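Local atomic coordinates of probable oxidoreductase (Pseudomonas aeruginosa, PDB entry 4B7X), a protein that is a probable oxidoreductase of the medium-chain dehydrogenase/reductase family that binds NADP, its natural substrate being uncertain. Residues 8-13 against 101-106; 14-19 against 68-73; 49-54 against 75-80. All coordinates share one frame; numbering follows the deposited sequence.

Contact 1 of 3, residues 8-13 against 101-106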
loop_
_atom_site.group_PDB
_atom_site.type_symbol
_atom_site.label_atom_id
_atom_site.label_comp_id
_atom_site.label_asym_id
_atom_site.label_seq_id
_atom_site.Cartn_x
_atom_site.Cartn_y
_atom_site.Cartn_z
ATOM N N ASN H 8 30.603 -33.285 7.590
ATOM C CA ASN H 8 29.702 -32.282 7.077
ATOM C C ASN H 8 29.989 -30.953 7.772
ATOM O O ASN H 8 29.686 -30.759 8.952
ATOM C CB ASN H 8 28.242 -32.737 7.237
ATOM C CG ASN H 8 27.233 -31.700 6.752
ATOM O OD1 ASN H 8 27.464 -30.973 5.776
ATOM N ND2 ASN H 8 26.101 -31.632 7.441
ATOM N N ARG H 9 30.623 -30.049 7.034
ATOM C CA ARG H 9 30.888 -28.709 7.542
ATOM C C ARG H 9 29.602 -27.882 7.517
ATOM O O ARG H 9 28.815 -27.973 6.576
ATOM C CB ARG H 9 31.967 -28.016 6.714
ATOM C CG ARG H 9 33.307 -28.738 6.675
ATOM C CD ARG H 9 34.246 -28.052 5.694
ATOM N NE ARG H 9 33.709 -28.061 4.331
ATOM C CZ ARG H 9 34.122 -27.263 3.349
ATOM N NH1 ARG H 9 35.090 -26.380 3.563
ATOM N NH2 ARG H 9 33.567 -27.350 2.145
ATOM N N GLN H 10 29.399 -27.079 8.558
ATOM C CA GLN H 10 28.194 -26.268 8.674
ATOM C C GLN H 10 28.427 -24.970 9.427
ATOM O O GLN H 10 29.105 -24.944 10.457
ATOM C CB GLN H 10 27.056 -27.068 9.326
ATOM C CG GLN H 10 27.402 -27.719 10.660
ATOM C CD GLN H 10 26.313 -28.645 11.158
ATOM O OE1 GLN H 10 25.780 -29.454 10.405
ATOM N NE2 GLN H 10 25.973 -28.525 12.435
ATOM N N TYR H 11 27.868 -23.886 8.899
ATOM C CA TYR H 11 27.827 -22.641 9.648
ATOM C C TYR H 11 26.573 -22.625 10.504
ATOM O O TYR H 11 25.463 -22.831 10.007
ATOM C CB TYR H 11 27.888 -21.421 8.727
ATOM C CG TYR H 11 29.295 -20.932 8.427
ATOM C CD1 TYR H 11 30.074 -20.351 9.423
ATOM C CD2 TYR H 11 29.837 -21.030 7.141
ATOM C CE1 TYR H 11 31.357 -19.898 9.156
ATOM C CE2 TYR H 11 31.121 -20.583 6.865
ATOM C CZ TYR H 11 31.875 -20.020 7.879
ATOM O OH TYR H 11 33.147 -19.559 7.630
ATOM N N GLN H 12 26.773 -22.416 11.799
ATOM C CA GLN H 12 25.695 -22.350 12.773
ATOM C C GLN H 12 25.468 -20.909 13.198
ATOM O O GLN H 12 26.407 -20.109 13.213
ATOM C CB GLN H 12 26.052 -23.167 14.018
ATOM C CG GLN H 12 25.859 -24.672 13.890
ATOM C CD GLN H 12 26.035 -25.409 15.216
ATOM O OE1 GLN H 12 26.359 -24.808 16.245
ATOM N NE2 GLN H 12 25.813 -26.718 15.194
ATOM N N LEU H 13 24.231 -20.586 13.564
ATOM C CA LEU H 13 23.942 -19.295 14.184
ATOM C C LEU H 13 24.445 -19.340 15.622
ATOM O O LEU H 13 24.002 -20.178 16.406
ATOM C CB LEU H 13 22.438 -18.989 14.168
ATOM C CG LEU H 13 21.981 -17.558 13.834
ATOM C CD1 LEU H 13 20.536 -17.317 14.253
ATOM C CD2 LEU H 13 22.882 -16.488 14.430
ATOM N N GLY H 101 20.578 -25.318 3.527
ATOM C CA GLY H 101 21.328 -24.817 4.683
ATOM C C GLY H 101 22.793 -24.555 4.359
ATOM O O GLY H 101 23.302 -25.027 3.350
ATOM N N VAL H 102 23.471 -23.794 5.212
ATOM C CA VAL H 102 24.865 -23.439 4.977
ATOM C C VAL H 102 25.790 -24.558 5.490
ATOM O O VAL H 102 26.380 -24.446 6.547
ATOM C CB VAL H 102 25.196 -22.061 5.589
ATOM C CG1 VAL H 102 26.605 -21.608 5.207
ATOM C CG2 VAL H 102 24.187 -21.027 5.102
ATOM N N GLN H 103 25.901 -25.627 4.703
ATOM C CA GLN H 103 26.578 -26.881 5.097
ATOM C C GLN H 103 26.894 -27.710 3.839
ATOM O O GLN H 103 26.331 -27.457 2.774
ATOM C CB GLN H 103 25.685 -27.692 6.049
ATOM C CG GLN H 103 24.312 -28.019 5.467
ATOM C CD GLN H 103 23.398 -28.745 6.436
ATOM O OE1 GLN H 103 23.848 -29.335 7.418
ATOM N NE2 GLN H 103 22.092 -28.717 6.149
ATOM N N ASP H 104 27.779 -28.699 3.950
ATOM C CA ASP H 104 28.103 -29.554 2.796
ATOM C C ASP H 104 26.964 -30.460 2.381
ATOM O O ASP H 104 26.825 -30.778 1.197
ATOM C CB ASP H 104 29.302 -30.452 3.086
ATOM C CG ASP H 104 30.590 -29.699 3.134
ATOM O OD1 ASP H 104 30.962 -29.105 2.099
ATOM O OD2 ASP H 104 31.233 -29.730 4.203
ATOM N N TYR H 105 26.180 -30.898 3.366
ATOM C CA TYR H 105 25.185 -31.937 3.150
ATOM C C TYR H 105 23.891 -31.638 3.867
ATOM O O TYR H 105 23.901 -31.306 5.059
ATOM C CB TYR H 105 25.702 -33.275 3.668
ATOM C CG TYR H 105 26.848 -33.834 2.886
ATOM C CD1 TYR H 105 26.628 -34.550 1.717
ATOM C CD2 TYR H 105 28.157 -33.664 3.322
ATOM C CE1 TYR H 105 27.683 -35.077 0.993
ATOM C CE2 TYR H 105 29.221 -34.183 2.607
ATOM C CZ TYR H 105 28.976 -34.880 1.443
ATOM O OH TYR H 105 30.021 -35.385 0.718
ATOM N N PHE H 106 22.784 -31.784 3.138
ATOM C CA PHE H 106 21.442 -31.697 3.730
ATOM C C PHE H 106 20.871 -33.070 4.040
ATOM O O PHE H 106 20.900 -33.960 3.194
ATOM C CB PHE H 106 20.469 -30.965 2.804
ATOM C CG PHE H 106 19.031 -30.997 3.277
ATOM C CD1 PHE H 106 18.602 -30.156 4.305
ATOM C CD2 PHE H 106 18.106 -31.864 2.693
ATOM C CE1 PHE H 106 17.280 -30.177 4.741
ATOM C CE2 PHE H 106 16.782 -31.891 3.121
ATOM C CZ PHE H 106 16.368 -31.039 4.142
#
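A single backbone bridge between Gln-10 and Gln-103 joins strand 7-13 to the turn that leads into strand 105-108, within the GroES-like N-terminal domain of this medium-chain dehydrogenase/reductase. The two segments run in nearly opposite directions. Tyr-11 N donates to Val-102 O at 2.8 Å, and Val-102 is the centre of an inverse gamma turn. Val-102 CG1 reaches Tyr-11 CB at 3.8 Å and comes to the edge of the tyrosine ring.

Arg-9 grips Asp-104 side-on. Arg-9 NE meets Asp-104 OD2 at 3.0 Å and Arg-9 NH2 meets Asp-104 OD1 at 3.1 Å, each on the syn lone pair of its oxygen, with the two flat groups only 14° from coplanar. A bend at chi3 (-61°) turns the guanidinium into this position. Asp-104 OD2 also accepts, on its anti side, from Arg-9 N at 2.9 Å, so one carboxylate serves both main chain and side chain of Arg-9.

Asn-8 suits its buried place because its amide can both accept and donate. Asn-8 OD1 takes Tyr-105 N from above the carbonyl plane at 2.7 Å, while Asn-8 ND2 gives to Gln-103 OE1 at 3.2 Å; Gln-103 NE2 is bonded to Leu-100 O, which helps set that amide.

Arg-9 NH1 adds a salt bridge to Glu-314, and Tyr-11 OH bonds to Glu-314 O. Strand 26-32 pairs with strand 7-13, and helix 316-320 packs on Val-102 and Tyr-11.

Contact 2 of 3, residues 14-19 against 68-73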
loop_
_atom_site.group_PDB
_atom_site.type_symbol
_atom_site.label_atom_id
_atom_site.label_comp_id
_atom_site.label_asym_id
_atom_site.label_seq_id
_atom_site.Cartn_x
_atom_site.Cartn_y
_atom_site.Cartn_z
ATOM N N ALA H 14 25.378 -18.447 15.949
ATOM C CA ALA H 14 25.941 -18.350 17.300
ATOM C C ALA H 14 25.229 -17.281 18.135
ATOM O O ALA H 14 24.903 -17.507 19.307
ATOM C CB ALA H 14 27.438 -18.075 17.240
ATOM N N GLN H 15 24.998 -16.120 17.525
ATOM C CA GLN H 15 24.328 -15.006 18.192
ATOM C C GLN H 15 23.510 -14.174 17.212
ATOM O O GLN H 15 23.915 -13.976 16.060
ATOM C CB GLN H 15 25.343 -14.109 18.911
ATOM C CG GLN H 15 26.358 -13.437 17.994
ATOM C CD GLN H 15 27.563 -12.899 18.741
ATOM O OE1 GLN H 15 27.754 -11.688 18.836
ATOM N NE2 GLN H 15 28.383 -13.799 19.277
ATOM N N ARG H 16 22.358 -13.697 17.681
ATOM C CA ARG H 16 21.566 -12.718 16.951
ATOM C C ARG H 16 22.373 -11.421 16.856
ATOM O O ARG H 16 22.760 -10.864 17.886
ATOM C CB ARG H 16 20.253 -12.450 17.678
ATOM C CG ARG H 16 19.541 -13.679 18.216
ATOM C CD ARG H 16 18.818 -14.431 17.123
ATOM N NE ARG H 16 17.985 -15.505 17.654
ATOM C CZ ARG H 16 17.317 -16.368 16.894
ATOM N NH1 ARG H 16 17.385 -16.279 15.569
ATOM N NH2 ARG H 16 16.579 -17.318 17.450
ATOM N N PRO H 17 22.635 -10.939 15.622
ATOM C CA PRO H 17 23.500 -9.775 15.422
ATOM C C PRO H 17 22.758 -8.454 15.617
ATOM O O PRO H 17 21.524 -8.435 15.618
ATOM C CB PRO H 17 23.946 -9.925 13.966
ATOM C CG PRO H 17 22.815 -10.633 13.300
ATOM C CD PRO H 17 22.082 -11.435 14.345
ATOM N N SER H 18 23.515 -7.368 15.772
ATOM C CA SER H 18 22.947 -6.035 15.984
ATOM C C SER H 18 22.648 -5.328 14.660
ATOM O O SER H 18 21.492 -5.282 14.218
ATOM C CB SER H 18 23.874 -5.183 16.862
ATOM O OG SER H 18 23.335 -3.888 17.070
ATOM N N GLY H 19 23.685 -4.778 14.033
ATOM C CA GLY H 19 23.530 -4.069 12.765
ATOM C C GLY H 19 23.945 -4.950 11.607
ATOM O O GLY H 19 23.279 -5.940 11.302
ATOM N N VAL H 68 16.099 -18.423 12.423
ATOM C CA VAL H 68 17.017 -19.546 12.651
ATOM C C VAL H 68 17.268 -19.691 14.155
ATOM O O VAL H 68 17.534 -18.700 14.841
ATOM C CB VAL H 68 18.357 -19.368 11.882
ATOM C CG1 VAL H 68 19.330 -20.496 12.192
ATOM C CG2 VAL H 68 18.111 -19.295 10.380
ATOM N N GLY H 69 17.147 -20.919 14.663
ATOM C CA GLY H 69 17.422 -21.195 16.070
ATOM C C GLY H 69 18.907 -21.055 16.348
ATOM O O GLY H 69 19.728 -21.399 15.505
ATOM N N ILE H 70 19.257 -20.527 17.517
ATOM C CA ILE H 70 20.659 -20.471 17.938
ATOM C C ILE H 70 21.218 -21.892 18.065
ATOM O O ILE H 70 20.606 -22.762 18.698
ATOM C CB ILE H 70 20.834 -19.716 19.275
ATOM C CG1 ILE H 70 20.225 -18.303 19.196
ATOM C CG2 ILE H 70 22.303 -19.688 19.696
ATOM C CD1 ILE H 70 21.008 -17.312 18.359
ATOM N N GLY H 71 22.373 -22.121 17.442
ATOM C CA GLY H 71 22.969 -23.448 17.399
ATOM C C GLY H 71 22.446 -24.296 16.255
ATOM O O GLY H 71 22.894 -25.415 16.056
ATOM N N GLU H 72 21.495 -23.779 15.488
ATOM C CA GLU H 72 21.053 -24.511 14.307
ATOM C C GLU H 72 21.910 -24.124 13.102
ATOM O O GLU H 72 22.581 -23.107 13.121
ATOM C CB GLU H 72 19.558 -24.291 14.043
ATOM C CG GLU H 72 18.644 -24.861 15.125
ATOM C CD GLU H 72 18.679 -26.381 15.205
ATOM O OE1 GLU H 72 18.686 -27.039 14.141
ATOM O OE2 GLU H 72 18.689 -26.924 16.333
ATOM N N VAL H 73 21.899 -24.949 12.064
ATOM C CA VAL H 73 22.592 -24.642 10.828
ATOM C C VAL H 73 21.934 -23.414 10.207
ATOM O O VAL H 73 20.723 -23.276 10.278
ATOM C CB VAL H 73 22.507 -25.834 9.853
ATOM C CG1 VAL H 73 23.251 -25.539 8.551
ATOM C CG2 VAL H 73 23.047 -27.091 10.515
#
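Over one face of the Arg-16 guanidinium sits Ile-70 CD1, which approaches Arg-16 NE to 3.6 Å, whereas Val-68 O and Gly-69 CA come to the group obliquely. Ile-70 stands at the second position of a type II beta turn, Gly-69 to Glu-72, in the GroES-like domain, and faces the loop that follows strand 7-13. The turn is closed by Glu-72 N donating to Gly-69 O at 3.0 Å. Gly-71 fills its third position with phi 86° and psi -3°; at this positive phi glycine is the natural choice, since having no CB spares it a collision with the carbonyl oxygen of Ile-70.

Arg-16 bends at chi2 (-78°), and from there its chain runs across the isoleucine. The CD1 methyl therefore touches the aliphatic part of the arginine as well as its flat end, with Arg-16 CD 3.8 Å from Ile-70 CD1. A long side chain with an aliphatic stem and a charged tip fits such a surface position, because the stem can lie on the isoleucine while the tip turns to a main-chain carbonyl. That polar contact is weak. Arg-16 NH1 lies 2.5 Å from Val-68 O, too short to trust in detail, and the N-H points poorly at the oxygen. Both Arg-16 and Ile-70 also touch a crystal neighbour, which may influence their poses.

Around the pair, Leu-13 packs against Val-68 and Ile-70 and shares backbone hydrogen bonds with Gly-71 and Glu-72, while Arg-16 also rests on Pro-67.

The two arms of Ile-70 meet the loop at different points: Ile-70 CD1 lies 4.0 Å from Gln-15 CA, and Ile-70 CG2 lies 3.4 Å from Ala-14 O.

Contact 3 of 3, residues 49-54 against 75-80. With NAP (NADP nicotinamide-adenine-dinucleotide phosphate), chain T.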
loop_
_atom_site.group_PDB
_atom_site.type_symbol
_atom_site.label_atom_id
_atom_site.label_comp_id
_atom_site.label_asym_id
_atom_site.label_seq_id
_atom_site.Cartn_x
_atom_site.Cartn_y
_atom_site.Cartn_z
ATOM N N SER H 49 22.427 -20.370 -2.452
ATOM C CA SER H 49 21.915 -19.047 -2.723
ATOM C C SER H 49 22.270 -18.124 -1.563
ATOM O O SER H 49 21.959 -18.422 -0.416
ATOM C CB SER H 49 20.407 -19.128 -2.900
ATOM O OG SER H 49 19.858 -17.858 -3.141
ATOM N N LEU H 50 22.938 -17.009 -1.847
ATOM C CA LEU H 50 23.094 -15.962 -0.851
ATOM C C LEU H 50 22.048 -14.865 -1.107
ATOM O O LEU H 50 22.017 -14.255 -2.188
ATOM C CB LEU H 50 24.520 -15.413 -0.862
ATOM C CG LEU H 50 25.604 -16.102 -0.008
ATOM C CD1 LEU H 50 25.517 -17.622 0.026
ATOM C CD2 LEU H 50 26.972 -15.673 -0.495
ATOM N N ASP H 51 21.188 -14.636 -0.111
ATOM C CA ASP H 51 19.996 -13.792 -0.274
ATOM C C ASP H 51 19.885 -12.747 0.830
ATOM O O ASP H 51 20.205 -13.022 1.985
ATOM C CB ASP H 51 18.725 -14.645 -0.282
ATOM C CG ASP H 51 18.699 -15.668 -1.411
ATOM O OD1 ASP H 51 18.736 -15.289 -2.597
ATOM O OD2 ASP H 51 18.597 -16.871 -1.113
ATOM N N PRO H 52 19.424 -11.536 0.476
ATOM C CA PRO H 52 19.219 -10.479 1.470
ATOM C C PRO H 52 18.288 -10.941 2.594
ATOM O O PRO H 52 18.442 -10.522 3.733
ATOM C CB PRO H 52 18.561 -9.357 0.657
ATOM C CG PRO H 52 19.019 -9.590 -0.752
ATOM C CD PRO H 52 19.093 -11.086 -0.890
ATOM N N ALA H 53 17.347 -11.823 2.275
ATOM C CA ALA H 53 16.418 -12.360 3.267
ATOM C C ALA H 53 17.124 -13.046 4.443
ATOM O O ALA H 53 16.508 -13.258 5.492
ATOM C CB ALA H 53 15.426 -13.316 2.604
ATOM N N MET H 54 18.407 -13.377 4.266
ATOM C CA MET H 54 19.199 -14.059 5.294
ATOM C C MET H 54 19.315 -13.230 6.560
ATOM O O MET H 54 19.205 -13.759 7.669
ATOM C CB MET H 54 20.593 -14.414 4.774
ATOM C CG MET H 54 20.656 -15.758 4.071
ATOM S SD MET H 54 22.198 -16.011 3.174
ATOM C CE MET H 54 22.107 -17.763 2.808
ATOM N N ARG H 75 20.128 -20.984 7.756
ATOM C CA ARG H 75 19.176 -21.221 6.680
ATOM C C ARG H 75 19.747 -20.790 5.325
ATOM O O ARG H 75 20.350 -19.716 5.206
ATOM C CB ARG H 75 17.873 -20.462 6.968
ATOM C CG ARG H 75 16.782 -20.688 5.934
ATOM C CD ARG H 75 15.403 -20.255 6.406
ATOM N NE ARG H 75 14.436 -20.504 5.340
ATOM C CZ ARG H 75 13.776 -21.649 5.169
ATOM N NH1 ARG H 75 13.952 -22.660 6.015
ATOM N NH2 ARG H 75 12.928 -21.779 4.157
ATOM N N ALA H 76 19.552 -21.628 4.313
ATOM C CA ALA H 76 20.001 -21.312 2.962
ATOM C C ALA H 76 19.309 -22.151 1.909
ATOM O O ALA H 76 19.186 -23.371 2.035
ATOM C CB ALA H 76 21.511 -21.464 2.841
ATOM N N LEU H 77 18.851 -21.483 0.860
ATOM C CA LEU H 77 18.352 -22.187 -0.310
ATOM C C LEU H 77 19.568 -22.658 -1.109
ATOM O O LEU H 77 20.616 -22.019 -1.076
ATOM C CB LEU H 77 17.483 -21.264 -1.161
ATOM C CG LEU H 77 16.149 -20.834 -0.552
ATOM C CD1 LEU H 77 15.613 -19.629 -1.314
ATOM C CD2 LEU H 77 15.153 -21.987 -0.562
ATOM N N GLY H 78 19.441 -23.770 -1.817
ATOM C CA GLY H 78 20.578 -24.300 -2.541
ATOM C C GLY H 78 20.163 -25.293 -3.591
ATOM O O GLY H 78 18.991 -25.649 -3.687
ATOM N N VAL H 79 21.137 -25.720 -4.390
ATOM C CA VAL H 79 20.956 -26.780 -5.366
ATOM C C VAL H 79 21.962 -27.870 -5.005
ATOM O O VAL H 79 23.098 -27.570 -4.615
ATOM C CB VAL H 79 21.174 -26.254 -6.796
ATOM C CG1 VAL H 79 21.587 -27.369 -7.738
ATOM C CG2 VAL H 79 19.906 -25.582 -7.304
ATOM N N GLY H 80 21.537 -29.125 -5.101
ATOM C CA GLY H 80 22.378 -30.253 -4.700
ATOM C C GLY H 80 21.982 -31.554 -5.373
ATOM O O GLY H 80 20.965 -31.611 -6.070
HETATM P PA NAP T . 20.388 -8.233 -5.205
HETATM O O1A NAP T . 20.877 -9.131 -6.441
HETATM O O2A NAP T . 19.516 -7.127 -5.673
HETATM O O5B NAP T . 21.647 -7.742 -4.365
HETATM C C5B NAP T . 21.429 -6.710 -3.393
HETATM C C4B NAP T . 21.513 -5.314 -4.037
HETATM O O4B NAP T . 20.859 -4.377 -3.160
HETATM C C3B NAP T . 22.972 -4.828 -4.072
HETATM O O3B NAP T . 23.610 -5.262 -5.296
HETATM C C2B NAP T . 22.815 -3.316 -4.063
HETATM O O2B NAP T . 22.678 -2.893 -5.402
HETATM C C1B NAP T . 21.451 -3.068 -3.425
HETATM N N9A NAP T . 21.589 -2.356 -2.154
HETATM C C8A NAP T . 22.102 -2.849 -1.019
HETATM N N7A NAP T . 22.041 -1.913 -0.067
HETATM C C5A NAP T . 21.479 -0.832 -0.603
HETATM C C6A NAP T . 21.166 0.422 -0.114
HETATM N N6A NAP T . 21.430 0.726 1.148
HETATM N N1A NAP T . 20.595 1.323 -0.928
HETATM C C2A NAP T . 20.324 1.023 -2.191
HETATM N N3A NAP T . 20.606 -0.169 -2.701
HETATM C C4A NAP T . 21.186 -1.111 -1.926
HETATM O O3 NAP T . 19.550 -9.191 -4.217
HETATM P PN NAP T . 18.166 -9.841 -4.720
HETATM O O1N NAP T . 18.273 -11.281 -4.444
HETATM O O2N NAP T . 17.813 -9.411 -6.100
HETATM O O5D NAP T . 17.213 -9.151 -3.644
HETATM C C5D NAP T . 16.569 -7.917 -3.928
HETATM C C4D NAP T . 15.410 -7.631 -2.949
HETATM O O4D NAP T . 14.317 -8.590 -3.100
HETATM C C3D NAP T . 15.851 -7.702 -1.489
HETATM O O3D NAP T . 15.167 -6.660 -0.830
HETATM C C2D NAP T . 15.314 -9.052 -0.999
HETATM O O2D NAP T . 15.052 -9.019 0.417
HETATM C C1D NAP T . 14.005 -9.114 -1.759
HETATM N N1N NAP T . 13.421 -10.453 -1.944
HETATM C C2N NAP T . 12.070 -10.585 -1.619
HETATM C C3N NAP T . 11.423 -11.801 -1.765
HETATM C C7N NAP T . 9.933 -11.877 -1.394
HETATM O O7N NAP T . 9.282 -12.890 -1.615
HETATM N N7N NAP T . 9.406 -10.751 -0.897
HETATM C C4N NAP T . 12.138 -12.896 -2.267
HETATM C C5N NAP T . 13.494 -12.768 -2.605
HETATM C C6N NAP T . 14.143 -11.547 -2.449
HETATM P P2B NAP T . 23.389 -1.539 -5.903
HETATM O O1X NAP T . 23.086 -0.428 -4.782
HETATM O O2X NAP T . 24.975 -1.850 -5.850
HETATM O O3X NAP T . 22.931 -1.202 -7.259
HETATM O O HOH W 1 19.544 -18.619 0.759
#
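Ser-49 N donates to Leu-77 O at 2.8 Å, almost straight (168°), where strands 41-49 and 77-85 pair antiparallel in the GroES-like N-terminal domain of the medium-chain fold. Past this bond the backbones part, and one water takes over the link. It accepts from Leu-77 N at 2.9 Å and donates to Ser-49 O and to Asp-51 OD2, each at 2.7 Å.

Ser-49 places its hydroxyl anti to its own N (chi1 179°), and from there Ser-49 OG donates to Asp-51 OD2 at 2.6 Å. Serine suits this place: its short hydroxyl reaches the carboxylate two residues on, the same one that takes the water. Lys-331 NZ is hydrogen-bonded to Ser-49 OG and forms a salt bridge with Asp-51 OD1. Leu-77 adds apolar cover, its CB 4.0 Å from Ser-49 CB, its side chain crossing that of Asp-51 at about a right angle.

Met-54, in the helix that follows, extends its chain until Met-54 CE meets Ala-76 CB at 3.7 Å; the small alanine accommodates this methyl, and Phe-316 and Leu-320 of helix 316-320 also pack on Met-54. Between Asp-51 and the helix, Pro-52 faces the bound NADP, Pro-52 CG lying 3.4 Å from the cofactor atom O5D.

Overall arrangement
All three contacts belong to the GroES-like domain, and they differ by depth. Contacts 1 and 3 are buried, and their polar atoms are met by bonds: a salt bridge, amide bonds and backbone bonds in contact 1; a backbone bond, a water and a serine-aspartate pair in contact 3, beside apolar leucine and methionine. Contact 2, at the surface, relies on an arginine lying on an isoleucine, with only a weak bond between its segments. Contacts 1 and 3 reach the same sheet: Gly-101 N probably bonds to Ala-76 O. Strand 7-13 of contact 1 runs on into the loop of contact 2, while Val-68 on Arg-75 connects contacts 2 and 3. Contact 3 lies nearest the chain's centre and borders NADP.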